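Local coordinates for CocE/NonD family hydrolase (Staphylococcus aureus subsp. aureus COL, PDB 3III), which probably hydrolyses ester or amide bonds as a CocE/NonD-family serine hydrolase of the alpha/beta-hydrolase clan, on substrates not yet established, at residues Glu232-Ala237 with Lys249-Pro254; Glu301-Arg306 with Glu310-Phe315; Phe316-Tyr319 with Asn324-Trp327; Tyr363-Asn368 with Ala374-Ala379; Thr501-Lys504 with Thr508-Val511. One frame throughout, in Å; residues are numbered along the deposited sequence.

Along the chain the five contacts follow one another in series, each closing before the next opens. Contact 1 lies among helices of the alpha/beta-hydrolase part. Contact 2 is about 31 Å from it, centre to centre, on the opposite side of the chain's centre. Contacts 2 and 3 share helix 306-319 and touch, with centres about 14 Å apart; a hydrogen bond from Asn325 ND2 to Ser314 O joins them. Contacts 4 and 5 belong to the C-terminal beta region, with centres about 20 Å apart, and both reach the same antiparallel sheet. The set thus runs from the hydrolase part, through helix 306-319, into the C-terminal domain.

Contact 1 (Glu232-Ala237 with Lys249-Pro254); sequences EDLIQA and KQRQVP
Arg251 meets Glu232 in a bidentate, end-on salt bridge, in the helical region between strands 186-192 and 262-267 of the alpha/beta-hydrolase fold. The second segment begins at the end of helix 246-249. A type I beta turn runs from Lys249 to Gln252. Arg251 lies within this turn and points toward the start of helix 234-240. The arginine chain bends at chi2 (-63°) and again at chi3, which turns its guanidinium to the incoming carboxylate. Glu232 comes from the opposite direction on an extended chain, and the two flat groups lie 25° apart. Arg251 NH1 gives a nearly straight bond to the syn lone pair of Glu232 OE2, 2.9 Å long. The bond from Arg251 NH2 to Glu232 OE1, 2.7 Å, is more bent and tilts out of both planes.

Both ends have further partners. Ser136 OG also bonds Glu232 OE1, and Arg251 NH2 also donates to Pro137 O. These several bonds fix the rotation of the buried guanidinium. Leu234 sends its CD2 methyl toward the same arginine, obliquely, and stops 3.8 Å from Arg251 NH2. Its helix is capped by Asp233, whose OD1 accepts from Gln236 N at 2.9 Å. Past Arg251, the backbone of Val253 bonds with Asn196, and Gln252 NE2 is hydrogen-bonded to Asp197 OD2.

Contact 2 (Glu301-Arg306 with Glu310-Phe315); sequences ESYYAR and ERQKSF
Arg306 and Glu310 are joined one helical turn apart by a backbone bond and a side-chain salt bridge. Glu310 N donates to Arg306 O at 2.9 Å, in the first turn of helix 306-319. In addition, Arg306 NE gives a fairly straight bond to Glu310 OE2, also 2.9 Å long. The carboxylate oxygen lies in the guanidinium plane and uses its anti lone pair. Both chains bend at chi2 (61° in Arg306, -71° in Glu310), and this folds their ends toward each other. Water 2 completes a small ring: it donates to Glu310 OE2 and accepts from Arg306 NH1 at 2.8 Å.

The second pair is buried. Gln312 NE2 makes a weak, strongly bent bond to Tyr303 O, 3.1 Å long. The same nitrogen is 3.5 Å from Tyr303 CE1; it approaches obliquely, and the amide and ring planes are 18° apart. Gln312 OE1 is well provided for. Asn166 ND2 donates to it, and so does water 1, at 2.6 Å. Water 1 also donates weakly to Tyr303 OH, which is bonded to Asn166 OD1 as well. Asn166 therefore serves both polar ends and ties them to strand 162-168 of the large mixed sheet. Two helices, 299-304 and 306-319, follow closely in the chain here. Ala305 is the N-cap of the second, and an i to i+4 Arg-Glu bridge spans its first turn.

Contact 3 (Phe316-Tyr319 with Asn324-Trp327); sequences FDFY and NNDW
Asp317 OD2 is gripped twice: water 3 donates to it at 2.7 Å, and Lys313 forms a salt bridge with it. The water links it across the contact, accepting from Asn325 ND2 at 2.9 Å. The other carboxylate oxygen, Asp317 OD1, is bonded to Tyr118 OH. Asn325 ND2 also donates to Ser314 O. Asn325 OD1 accepts from Trp327 N at 3.0 Å, closing an Asx turn, with the donor above the amide's carbonyl plane. The same oxygen lies at the edge of the Phe318 ring, 3.3 Å from Phe318 CD1, and the two flat groups are 25° apart. With CG between the backbone N and the carbonyl carbon (chi1 69°), Asn325 folds its amide back to the helix end.

The rest of the contact is apolar. Phe318 CB packs on Trp327 CB at 3.8 Å, and Tyr319 CE2 reaches Trp327 CD1 at 4.0 Å. The Tyr319 ring and the five-membered ring of Trp327 meet obliquely, with planes at 73°. The loop thus folds back along the end of helix 306-319 before strand 333-338. There Trp327 meets Phe315 of the helix and Trp291 of strand 290-295 edge-to-face.

Contact 4 (Tyr363-Asn368 with Ala374-Ala379); sequences YLNAEN and AKISSA
Tyr363 lays one face of its ring over the side chain of Lys375 in a CH-pi contact. Lys375 CG is 3.8 Å from the ring centroid and only 18° off the ring normal, somewhat displaced to the rim. The lysine chain bends at chi3 (73°), so it stays near the ring: Lys375 CE is 3.7 Å from Tyr363 CE1. The aliphatic part of the lysine does the touching. Beside it the backbone joins in, with Tyr363 CD2 3.4 Å from Ala374 O, oblique to the ring.

Further along, Ile376 packs against Asn365. The isoleucine's CG1 branch, anti to its carbonyl carbon (chi1 -55°), turns to the strand. Its CD1 methyl lies 3.8 Å from Asn365 CB and equally near Asn365 ND2. Ile376 CG1 also comes within 3.6 Å of Leu364 O. The Asn365 and Ile376 side chains cross at about a right angle.

Asn365 has a polar task as well. Asn365 OD1 accepts from Glu367 N at 3.1 Å, the donor standing above the carbonyl plane, and this Asx turn starts the bend that leaves the strand. No hydrogen bond joins the two segments. Tyr363 pairs instead with Asn372, and the backbone of Ile376 is hydrogen-bonded to that of Gly548. Strands 358-365 and 370-372 form a surface beta-hairpin. The loop after it packs Lys375 and Ile376 against strand 358-365, before strand 380-385 of the same antiparallel sheet.

Contact 5 (Thr501-Lys504 with Thr508-Val511); sequences TLFK and TLEV
Phe503 and Leu509 make the apolar part of this contact. Phe503 CE1 packs on Leu509 CB at 3.7 Å, and Phe503 CZ reaches Leu509 CD1 at 4.0 Å. The leucine lies oblique to the ring, and the two side chains cross at a slant. A chi1 of -67° sets Phe503 CG beside the backbone N, and the ring points to the start of strand 508-514. Other side chains close round the pair. Leu405 touches both residues, and Phe399 meets the Phe503 ring with planes at about 40°.

The polar part is slight. Thr508 O sits at the edge of the Phe503 ring, near its plane, 3.8 Å from Phe503 CE1. The backbones do not pair here, and no hydrogen bond crosses between the segments. Each strand bonds elsewhere: Phe503 with Thr403 in one antiparallel sheet, Thr508 with Leu432 and Leu509 with Tyr397 in another. The hydroxyl Thr508 OG1 is bonded to Thr398 OG1.

Strands 490-503 and 508-514 therefore follow closely in sequence yet belong to different sheets of the C-terminal beta domain, and the chain crosses between them here. What joins the segments is buried hydrocarbon contact, while the backbone hydrogen bonds of Phe503, Thr508 and Leu509 are made with other strands.

Contact 1 (Glu232-Ala237 with Lys249-Pro254)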
# COMPACT_ATOMS: atom_id res chain seq x y z
N GLU A 232 0.92 -17.64 13.14
CA GLU A 232 -0.49 -17.75 12.78
C GLU A 232 -0.60 -18.27 11.36
O GLU A 232 0.05 -17.77 10.47
CB GLU A 232 -1.17 -16.41 12.92
CG GLU A 232 -2.62 -16.39 12.52
CD GLU A 232 -3.28 -15.01 12.70
OE1 GLU A 232 -2.54 -14.03 12.83
OE2 GLU A 232 -4.55 -14.95 12.65
N ASP A 233 -1.48 -19.25 11.13
CA ASP A 233 -1.66 -19.85 9.81
C ASP A 233 -2.67 -19.03 8.99
O ASP A 233 -3.88 -19.31 8.97
CB ASP A 233 -2.11 -21.30 9.93
CG ASP A 233 -2.21 -21.99 8.59
OD1 ASP A 233 -2.18 -21.36 7.51
OD2 ASP A 233 -2.37 -23.20 8.63
N LEU A 234 -2.15 -18.05 8.29
CA LEU A 234 -2.98 -17.13 7.55
C LEU A 234 -3.44 -17.73 6.24
O LEU A 234 -4.36 -17.25 5.68
CB LEU A 234 -2.26 -15.79 7.33
CG LEU A 234 -2.25 -14.85 8.53
CD1 LEU A 234 -1.19 -13.72 8.32
CD2 LEU A 234 -3.65 -14.31 8.87
N ILE A 235 -2.82 -18.82 5.78
CA ILE A 235 -3.32 -19.55 4.61
C ILE A 235 -4.70 -20.16 5.00
O ILE A 235 -5.72 -20.00 4.32
CB ILE A 235 -2.32 -20.64 4.19
CG1 ILE A 235 -0.99 -20.02 3.70
CG2 ILE A 235 -2.88 -21.50 3.08
CD1 ILE A 235 -1.18 -19.13 2.51
N GLN A 236 -4.72 -20.84 6.13
CA GLN A 236 -5.96 -21.46 6.60
C GLN A 236 -7.02 -20.40 6.97
O GLN A 236 -8.22 -20.61 6.72
CB GLN A 236 -5.69 -22.44 7.76
CG GLN A 236 -6.95 -23.14 8.30
CD GLN A 236 -7.73 -23.93 7.22
OE1 GLN A 236 -7.14 -24.43 6.25
NE2 GLN A 236 -9.07 -24.08 7.40
N ALA A 237 -6.58 -19.25 7.49
CA ALA A 237 -7.51 -18.17 7.88
C ALA A 237 -8.26 -17.70 6.62
O ALA A 237 -9.50 -17.54 6.64
CB ALA A 237 -6.76 -16.96 8.61
N LYS A 249 -12.65 -8.45 10.98
CA LYS A 249 -12.89 -7.14 11.58
C LYS A 249 -11.78 -6.76 12.56
O LYS A 249 -11.44 -5.59 12.69
CB LYS A 249 -14.27 -7.07 12.28
CG LYS A 249 -15.45 -7.06 11.28
CD LYS A 249 -16.83 -7.29 11.92
CE LYS A 249 -17.91 -7.28 10.85
NZ LYS A 249 -19.24 -7.42 11.45
N GLN A 250 -11.19 -7.74 13.23
CA GLN A 250 -10.04 -7.49 14.11
C GLN A 250 -8.75 -7.19 13.35
O GLN A 250 -7.72 -6.83 13.98
CB GLN A 250 -9.79 -8.70 15.00
CG GLN A 250 -10.91 -8.93 15.97
CD GLN A 250 -10.68 -10.15 16.78
OE1 GLN A 250 -9.73 -10.21 17.56
NE2 GLN A 250 -11.54 -11.16 16.63
N ARG A 251 -8.79 -7.29 12.00
CA ARG A 251 -7.63 -6.96 11.15
C ARG A 251 -7.86 -5.74 10.24
O ARG A 251 -7.13 -5.52 9.24
CB ARG A 251 -7.15 -8.15 10.32
CG ARG A 251 -6.97 -9.48 11.10
CD ARG A 251 -5.91 -9.37 12.17
NE ARG A 251 -4.62 -9.96 11.80
CZ ARG A 251 -4.32 -11.26 11.92
NH1 ARG A 251 -5.26 -12.13 12.34
NH2 ARG A 251 -3.11 -11.70 11.60
N GLN A 252 -8.86 -4.97 10.61
CA GLN A 252 -9.14 -3.68 10.07
C GLN A 252 -8.81 -2.64 11.13
O GLN A 252 -9.44 -2.58 12.18
CB GLN A 252 -10.59 -3.54 9.64
CG GLN A 252 -11.00 -2.15 9.12
CD GLN A 252 -12.47 -2.01 8.92
OE1 GLN A 252 -13.17 -1.79 9.90
NE2 GLN A 252 -12.98 -2.15 7.67
N VAL A 253 -7.78 -1.84 10.88
CA VAL A 253 -7.39 -0.85 11.88
C VAL A 253 -8.54 0.17 12.09
O VAL A 253 -9.07 0.69 11.09
CB VAL A 253 -6.11 -0.05 11.42
CG1 VAL A 253 -5.76 1.08 12.45
CG2 VAL A 253 -4.92 -1.02 11.18
N PRO A 254 -8.85 0.52 13.36
CA PRO A 254 -9.82 1.62 13.66
C PRO A 254 -9.13 2.98 13.49
O PRO A 254 -8.72 3.63 14.45
CB PRO A 254 -10.23 1.37 15.12
CG PRO A 254 -9.04 0.71 15.74
CD PRO A 254 -8.33 -0.10 14.60

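Contact 2 (Glu301-Arg306 with Glu310-Phe315)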
# COMPACT_ATOMS: atom_id res chain seq x y z
N GLU A 301 12.26 2.45 -4.07
CA GLU A 301 13.02 3.49 -4.75
C GLU A 301 12.61 4.93 -4.32
O GLU A 301 13.45 5.77 -3.99
CB GLU A 301 12.93 3.30 -6.26
CG GLU A 301 13.54 4.50 -7.08
CD GLU A 301 13.26 4.30 -8.55
OE1 GLU A 301 13.88 3.35 -9.16
OE2 GLU A 301 12.44 5.07 -9.09
N SER A 302 11.31 5.18 -4.24
CA SER A 302 10.84 6.48 -3.90
C SER A 302 11.09 6.79 -2.39
O SER A 302 11.39 7.94 -2.06
CB SER A 302 9.37 6.68 -4.24
OG SER A 302 9.06 6.51 -5.63
N TYR A 303 10.96 5.78 -1.51
CA TYR A 303 11.18 5.96 -0.10
C TYR A 303 12.59 6.46 0.20
O TYR A 303 12.79 7.41 0.97
CB TYR A 303 10.95 4.64 0.63
CG TYR A 303 11.21 4.72 2.10
CD1 TYR A 303 10.38 5.45 2.91
CD2 TYR A 303 12.25 3.99 2.68
CE1 TYR A 303 10.60 5.51 4.27
CE2 TYR A 303 12.50 4.05 4.04
CZ TYR A 303 11.65 4.83 4.83
OH TYR A 303 11.80 4.88 6.18
N TYR A 304 13.56 5.86 -0.49
CA TYR A 304 14.98 6.11 -0.25
C TYR A 304 15.55 7.21 -1.12
O TYR A 304 16.68 7.59 -0.95
CB TYR A 304 15.77 4.82 -0.51
CG TYR A 304 15.57 3.81 0.60
CD1 TYR A 304 15.95 4.08 1.89
CD2 TYR A 304 14.96 2.59 0.34
CE1 TYR A 304 15.72 3.16 2.94
CE2 TYR A 304 14.78 1.66 1.33
CZ TYR A 304 15.14 1.94 2.64
OH TYR A 304 14.91 0.98 3.59
N ALA A 305 14.75 7.75 -2.03
CA ALA A 305 15.22 8.84 -2.88
C ALA A 305 15.54 10.03 -2.00
O ALA A 305 14.80 10.35 -1.05
CB ALA A 305 14.11 9.27 -3.90
N ARG A 306 16.63 10.72 -2.31
CA ARG A 306 17.09 11.82 -1.46
C ARG A 306 16.00 12.89 -1.22
O ARG A 306 15.85 13.35 -0.09
CB ARG A 306 18.36 12.46 -2.03
CG ARG A 306 19.02 13.57 -1.13
CD ARG A 306 19.44 13.01 0.24
NE ARG A 306 20.24 13.95 1.01
CZ ARG A 306 21.54 14.17 0.83
NH1 ARG A 306 22.17 15.06 1.63
NH2 ARG A 306 22.22 13.50 -0.10
N GLU A 310 14.65 13.90 2.52
CA GLU A 310 14.71 15.24 3.03
C GLU A 310 13.29 15.68 3.49
O GLU A 310 13.15 16.41 4.47
CB GLU A 310 15.30 16.24 2.01
CG GLU A 310 16.75 16.06 1.57
CD GLU A 310 17.72 16.40 2.67
OE1 GLU A 310 17.42 17.34 3.47
OE2 GLU A 310 18.75 15.73 2.74
N ARG A 311 12.26 15.20 2.81
CA ARG A 311 10.86 15.51 3.18
C ARG A 311 10.54 14.89 4.55
O ARG A 311 10.00 15.57 5.45
CB ARG A 311 9.93 15.01 2.06
CG ARG A 311 8.41 15.20 2.32
CD ARG A 311 7.55 14.32 1.42
NE ARG A 311 8.09 14.17 0.09
CZ ARG A 311 7.93 15.04 -0.90
NH1 ARG A 311 7.22 16.12 -0.65
NH2 ARG A 311 8.53 14.84 -2.11
N GLN A 312 10.88 13.62 4.68
CA GLN A 312 10.73 12.87 5.97
C GLN A 312 11.43 13.60 7.09
O GLN A 312 10.89 13.73 8.19
CB GLN A 312 11.28 11.45 5.88
CG GLN A 312 10.57 10.46 4.91
CD GLN A 312 11.42 9.21 4.66
OE1 GLN A 312 11.99 8.62 5.59
NE2 GLN A 312 11.48 8.78 3.41
N LYS A 313 12.65 14.07 6.81
CA LYS A 313 13.47 14.71 7.81
C LYS A 313 12.87 16.08 8.19
O LYS A 313 12.89 16.46 9.34
CB LYS A 313 14.94 14.85 7.33
CG LYS A 313 15.90 15.59 8.34
CD LYS A 313 17.38 15.57 7.80
CE LYS A 313 17.88 16.97 7.54
NZ LYS A 313 17.75 17.93 8.78
N SER A 314 12.33 16.81 7.22
CA SER A 314 11.75 18.09 7.52
C SER A 314 10.53 17.92 8.48
O SER A 314 10.38 18.67 9.45
CB SER A 314 11.37 18.85 6.24
OG SER A 314 10.66 20.05 6.63
N PHE A 315 9.73 16.90 8.23
CA PHE A 315 8.55 16.55 9.05
C PHE A 315 8.99 16.16 10.46
O PHE A 315 8.48 16.69 11.45
CB PHE A 315 7.80 15.42 8.36
CG PHE A 315 6.65 14.83 9.12
CD1 PHE A 315 5.46 15.53 9.32
CD2 PHE A 315 6.74 13.52 9.57
CE1 PHE A 315 4.39 14.93 9.98
CE2 PHE A 315 5.67 12.90 10.23
CZ PHE A 315 4.48 13.63 10.43
O HOH W 1 13.91 6.86 6.05
O HOH W 2 21.09 16.23 3.95

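Contact 3 (Phe316-Tyr319 with Asn324-Trp327)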
# COMPACT_ATOMS: atom_id res chain seq x y z
N PHE A 316 10.00 15.31 10.54
CA PHE A 316 10.50 14.87 11.85
C PHE A 316 11.26 15.97 12.59
O PHE A 316 11.22 15.99 13.80
CB PHE A 316 11.36 13.61 11.74
CG PHE A 316 10.59 12.29 11.74
CD1 PHE A 316 9.23 12.21 11.92
CD2 PHE A 316 11.30 11.09 11.53
CE1 PHE A 316 8.56 10.95 11.92
CE2 PHE A 316 10.69 9.87 11.60
CZ PHE A 316 9.29 9.79 11.77
N ASP A 317 11.97 16.86 11.89
CA ASP A 317 12.64 17.96 12.56
C ASP A 317 11.57 18.84 13.21
O ASP A 317 11.76 19.36 14.35
CB ASP A 317 13.44 18.83 11.59
CG ASP A 317 14.73 18.19 11.09
OD1 ASP A 317 15.21 17.17 11.64
OD2 ASP A 317 15.26 18.79 10.15
N PHE A 318 10.43 19.01 12.53
CA PHE A 318 9.34 19.80 13.15
C PHE A 318 8.76 19.08 14.37
O PHE A 318 8.59 19.69 15.41
CB PHE A 318 8.25 20.10 12.14
CG PHE A 318 7.23 21.09 12.60
CD1 PHE A 318 7.41 22.44 12.37
CD2 PHE A 318 6.08 20.67 13.25
CE1 PHE A 318 6.45 23.41 12.82
CE2 PHE A 318 5.10 21.63 13.67
CZ PHE A 318 5.31 22.98 13.43
N TYR A 319 8.39 17.80 14.22
CA TYR A 319 7.64 17.09 15.26
C TYR A 319 8.50 16.43 16.34
O TYR A 319 8.05 16.36 17.48
CB TYR A 319 6.57 16.09 14.68
CG TYR A 319 5.44 16.83 14.05
CD1 TYR A 319 4.54 17.55 14.82
CD2 TYR A 319 5.35 16.93 12.67
CE1 TYR A 319 3.55 18.29 14.24
CE2 TYR A 319 4.37 17.67 12.09
CZ TYR A 319 3.47 18.36 12.87
OH TYR A 319 2.51 19.17 12.29
N ASN A 324 11.27 25.07 14.68
CA ASN A 324 10.31 25.92 14.02
C ASN A 324 10.75 26.08 12.56
O ASN A 324 11.23 27.13 12.15
CB ASN A 324 10.21 27.27 14.72
CG ASN A 324 9.51 27.17 16.11
OD1 ASN A 324 8.64 26.32 16.33
ND2 ASN A 324 9.91 28.03 17.04
N ASN A 325 10.62 25.02 11.79
CA ASN A 325 11.02 25.07 10.40
C ASN A 325 9.73 25.39 9.63
O ASN A 325 8.70 25.73 10.21
CB ASN A 325 11.80 23.80 9.99
CG ASN A 325 10.93 22.55 9.94
OD1 ASN A 325 9.71 22.63 10.07
ND2 ASN A 325 11.57 21.38 9.80
N ASP A 326 9.74 25.28 8.34
CA ASP A 326 8.50 25.72 7.68
C ASP A 326 7.66 24.53 7.24
O ASP A 326 6.94 24.60 6.23
CB ASP A 326 8.89 26.62 6.53
CG ASP A 326 9.72 27.77 7.02
OD1 ASP A 326 9.18 28.61 7.78
OD2 ASP A 326 10.92 27.80 6.76
N TRP A 327 7.72 23.45 8.01
CA TRP A 327 7.03 22.19 7.56
C TRP A 327 5.56 22.41 7.23
O TRP A 327 5.04 21.89 6.23
CB TRP A 327 7.11 21.03 8.60
CG TRP A 327 6.22 19.97 8.20
CD1 TRP A 327 4.99 19.72 8.69
CD2 TRP A 327 6.40 19.07 7.11
NE1 TRP A 327 4.39 18.71 7.99
CE2 TRP A 327 5.25 18.28 7.02
CE3 TRP A 327 7.45 18.82 6.23
CZ2 TRP A 327 5.09 17.31 6.09
CZ3 TRP A 327 7.30 17.85 5.29
CH2 TRP A 327 6.13 17.07 5.24
O HOH W 3 14.39 21.27 9.39

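Contact 4 (Tyr363-Asn368 with Ala374-Ala379)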
# COMPACT_ATOMS: atom_id res chain seq x y z
N TYR A 363 -21.63 6.64 -19.76
CA TYR A 363 -22.53 5.48 -19.88
C TYR A 363 -22.03 4.47 -20.91
O TYR A 363 -21.59 4.84 -21.99
CB TYR A 363 -23.93 5.95 -20.23
CG TYR A 363 -24.49 6.90 -19.20
CD1 TYR A 363 -25.08 6.43 -18.04
CD2 TYR A 363 -24.36 8.28 -19.35
CE1 TYR A 363 -25.57 7.31 -17.07
CE2 TYR A 363 -24.83 9.14 -18.39
CZ TYR A 363 -25.43 8.67 -17.26
OH TYR A 363 -25.91 9.54 -16.33
N LEU A 364 -22.04 3.19 -20.53
CA LEU A 364 -21.56 2.11 -21.39
C LEU A 364 -22.63 1.74 -22.40
O LEU A 364 -23.81 1.73 -22.05
CB LEU A 364 -21.32 0.84 -20.57
CG LEU A 364 -20.00 0.70 -19.86
CD1 LEU A 364 -19.81 1.79 -18.83
CD2 LEU A 364 -19.94 -0.69 -19.26
N ASN A 365 -22.21 1.41 -23.62
CA ASN A 365 -23.10 0.89 -24.65
C ASN A 365 -22.50 -0.46 -25.11
O ASN A 365 -21.45 -0.48 -25.75
CB ASN A 365 -23.19 1.87 -25.83
CG ASN A 365 -24.16 1.41 -26.91
OD1 ASN A 365 -24.61 0.28 -26.85
ND2 ASN A 365 -24.56 2.30 -27.81
N ALA A 366 -23.19 -1.57 -24.82
CA ALA A 366 -22.73 -2.95 -25.17
C ALA A 366 -22.67 -3.25 -26.69
O ALA A 366 -21.90 -4.14 -27.11
CB ALA A 366 -23.66 -4.04 -24.47
N GLU A 367 -23.41 -2.50 -27.49
CA GLU A 367 -23.49 -2.75 -28.93
C GLU A 367 -22.28 -2.31 -29.71
O GLU A 367 -21.93 -2.91 -30.73
CB GLU A 367 -24.68 -2.03 -29.56
CG GLU A 367 -26.02 -2.32 -28.92
CD GLU A 367 -27.20 -1.98 -29.85
OE1 GLU A 367 -27.70 -0.83 -29.80
OE2 GLU A 367 -27.62 -2.86 -30.63
N ASN A 368 -21.66 -1.21 -29.27
CA ASN A 368 -20.59 -0.60 -30.04
C ASN A 368 -19.31 -0.27 -29.25
O ASN A 368 -18.49 0.54 -29.71
CB ASN A 368 -21.15 0.67 -30.71
CG ASN A 368 -21.51 1.76 -29.69
OD1 ASN A 368 -21.24 1.62 -28.48
ND2 ASN A 368 -22.08 2.86 -30.17
N ALA A 374 -24.04 10.82 -22.88
CA ALA A 374 -25.48 10.71 -22.72
C ALA A 374 -25.84 9.30 -22.33
O ALA A 374 -25.11 8.37 -22.69
CB ALA A 374 -26.18 11.07 -24.04
N LYS A 375 -26.98 9.13 -21.66
CA LYS A 375 -27.50 7.80 -21.32
C LYS A 375 -27.86 7.04 -22.57
O LYS A 375 -28.21 7.63 -23.57
CB LYS A 375 -28.75 7.91 -20.42
CG LYS A 375 -28.49 8.70 -19.11
CD LYS A 375 -29.48 8.41 -17.99
CE LYS A 375 -29.23 6.98 -17.37
NZ LYS A 375 -30.11 6.61 -16.23
N ILE A 376 -27.82 5.72 -22.51
CA ILE A 376 -28.17 4.90 -23.65
C ILE A 376 -29.61 4.46 -23.44
O ILE A 376 -29.94 3.90 -22.43
CB ILE A 376 -27.22 3.70 -23.82
CG1 ILE A 376 -25.75 4.18 -23.89
CG2 ILE A 376 -27.61 2.91 -25.04
CD1 ILE A 376 -25.37 4.93 -25.15
N SER A 377 -30.48 4.73 -24.40
CA SER A 377 -31.91 4.64 -24.16
C SER A 377 -32.50 3.24 -24.15
O SER A 377 -33.52 3.02 -23.48
CB SER A 377 -32.62 5.43 -25.22
OG SER A 377 -32.27 4.85 -26.46
N SER A 378 -31.93 2.32 -24.92
CA SER A 378 -32.47 0.96 -25.00
C SER A 378 -31.51 -0.20 -24.57
O SER A 378 -30.28 -0.21 -24.85
CB SER A 378 -33.11 0.74 -26.36
OG SER A 378 -32.15 0.49 -27.34
N ALA A 379 -32.10 -1.13 -23.83
CA ALA A 379 -31.40 -2.19 -23.13
C ALA A 379 -30.86 -3.17 -24.16
O ALA A 379 -31.59 -3.61 -25.03
CB ALA A 379 -32.32 -2.89 -22.14

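Contact 5 (Thr501-Lys504 with Thr508-Val511)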
# COMPACT_ATOMS: atom_id res chain seq x y z
N THR A 501 -4.01 10.42 -13.46
CA THR A 501 -3.60 10.26 -14.84
C THR A 501 -4.12 11.38 -15.70
O THR A 501 -5.28 11.82 -15.50
CB THR A 501 -4.16 8.90 -15.39
OG1 THR A 501 -4.08 7.92 -14.35
CG2 THR A 501 -3.39 8.40 -16.67
N LEU A 502 -3.27 11.87 -16.60
CA LEU A 502 -3.65 12.81 -17.66
C LEU A 502 -4.09 12.02 -18.87
O LEU A 502 -3.37 11.05 -19.29
CB LEU A 502 -2.42 13.63 -18.10
CG LEU A 502 -2.51 14.60 -19.27
CD1 LEU A 502 -3.58 15.69 -18.98
CD2 LEU A 502 -1.07 15.20 -19.46
N PHE A 503 -5.22 12.42 -19.46
CA PHE A 503 -5.61 11.93 -20.78
C PHE A 503 -5.57 13.16 -21.66
O PHE A 503 -6.35 14.09 -21.46
CB PHE A 503 -7.05 11.29 -20.74
CG PHE A 503 -7.11 10.04 -19.95
CD1 PHE A 503 -7.08 8.79 -20.58
CD2 PHE A 503 -7.12 10.07 -18.56
CE1 PHE A 503 -7.11 7.62 -19.86
CE2 PHE A 503 -7.13 8.88 -17.82
CZ PHE A 503 -7.12 7.67 -18.45
N LYS A 504 -4.60 13.23 -22.57
CA LYS A 504 -4.48 14.36 -23.48
C LYS A 504 -5.55 14.32 -24.54
O LYS A 504 -6.08 13.28 -24.84
CB LYS A 504 -3.11 14.40 -24.17
CG LYS A 504 -1.88 14.52 -23.22
CD LYS A 504 -0.59 14.35 -24.07
CE LYS A 504 0.66 14.84 -23.36
NZ LYS A 504 1.84 14.82 -24.33
N THR A 508 -7.37 8.09 -25.32
CA THR A 508 -8.59 7.32 -25.02
C THR A 508 -8.54 6.64 -23.68
O THR A 508 -7.52 6.09 -23.32
CB THR A 508 -8.71 6.26 -26.10
OG1 THR A 508 -8.82 6.94 -27.36
CG2 THR A 508 -9.96 5.30 -25.88
N LEU A 509 -9.65 6.63 -22.97
CA LEU A 509 -9.81 5.80 -21.80
C LEU A 509 -10.60 4.61 -22.21
O LEU A 509 -11.62 4.71 -22.96
CB LEU A 509 -10.54 6.60 -20.69
CG LEU A 509 -10.87 5.85 -19.40
CD1 LEU A 509 -11.00 6.83 -18.18
CD2 LEU A 509 -12.13 5.00 -19.54
N GLU A 510 -10.16 3.46 -21.73
CA GLU A 510 -10.81 2.20 -22.04
C GLU A 510 -11.11 1.45 -20.76
O GLU A 510 -10.23 1.25 -19.92
CB GLU A 510 -9.93 1.33 -22.92
CG GLU A 510 -10.59 0.02 -23.38
CD GLU A 510 -9.62 -0.85 -24.18
OE1 GLU A 510 -8.39 -0.81 -23.91
OE2 GLU A 510 -10.08 -1.55 -25.09
N VAL A 511 -12.38 1.08 -20.60
CA VAL A 511 -12.79 0.17 -19.57
C VAL A 511 -12.74 -1.24 -20.14
O VAL A 511 -13.30 -1.48 -21.20
CB VAL A 511 -14.25 0.41 -19.15
CG1 VAL A 511 -14.74 -0.78 -18.32
CG2 VAL A 511 -14.37 1.66 -18.40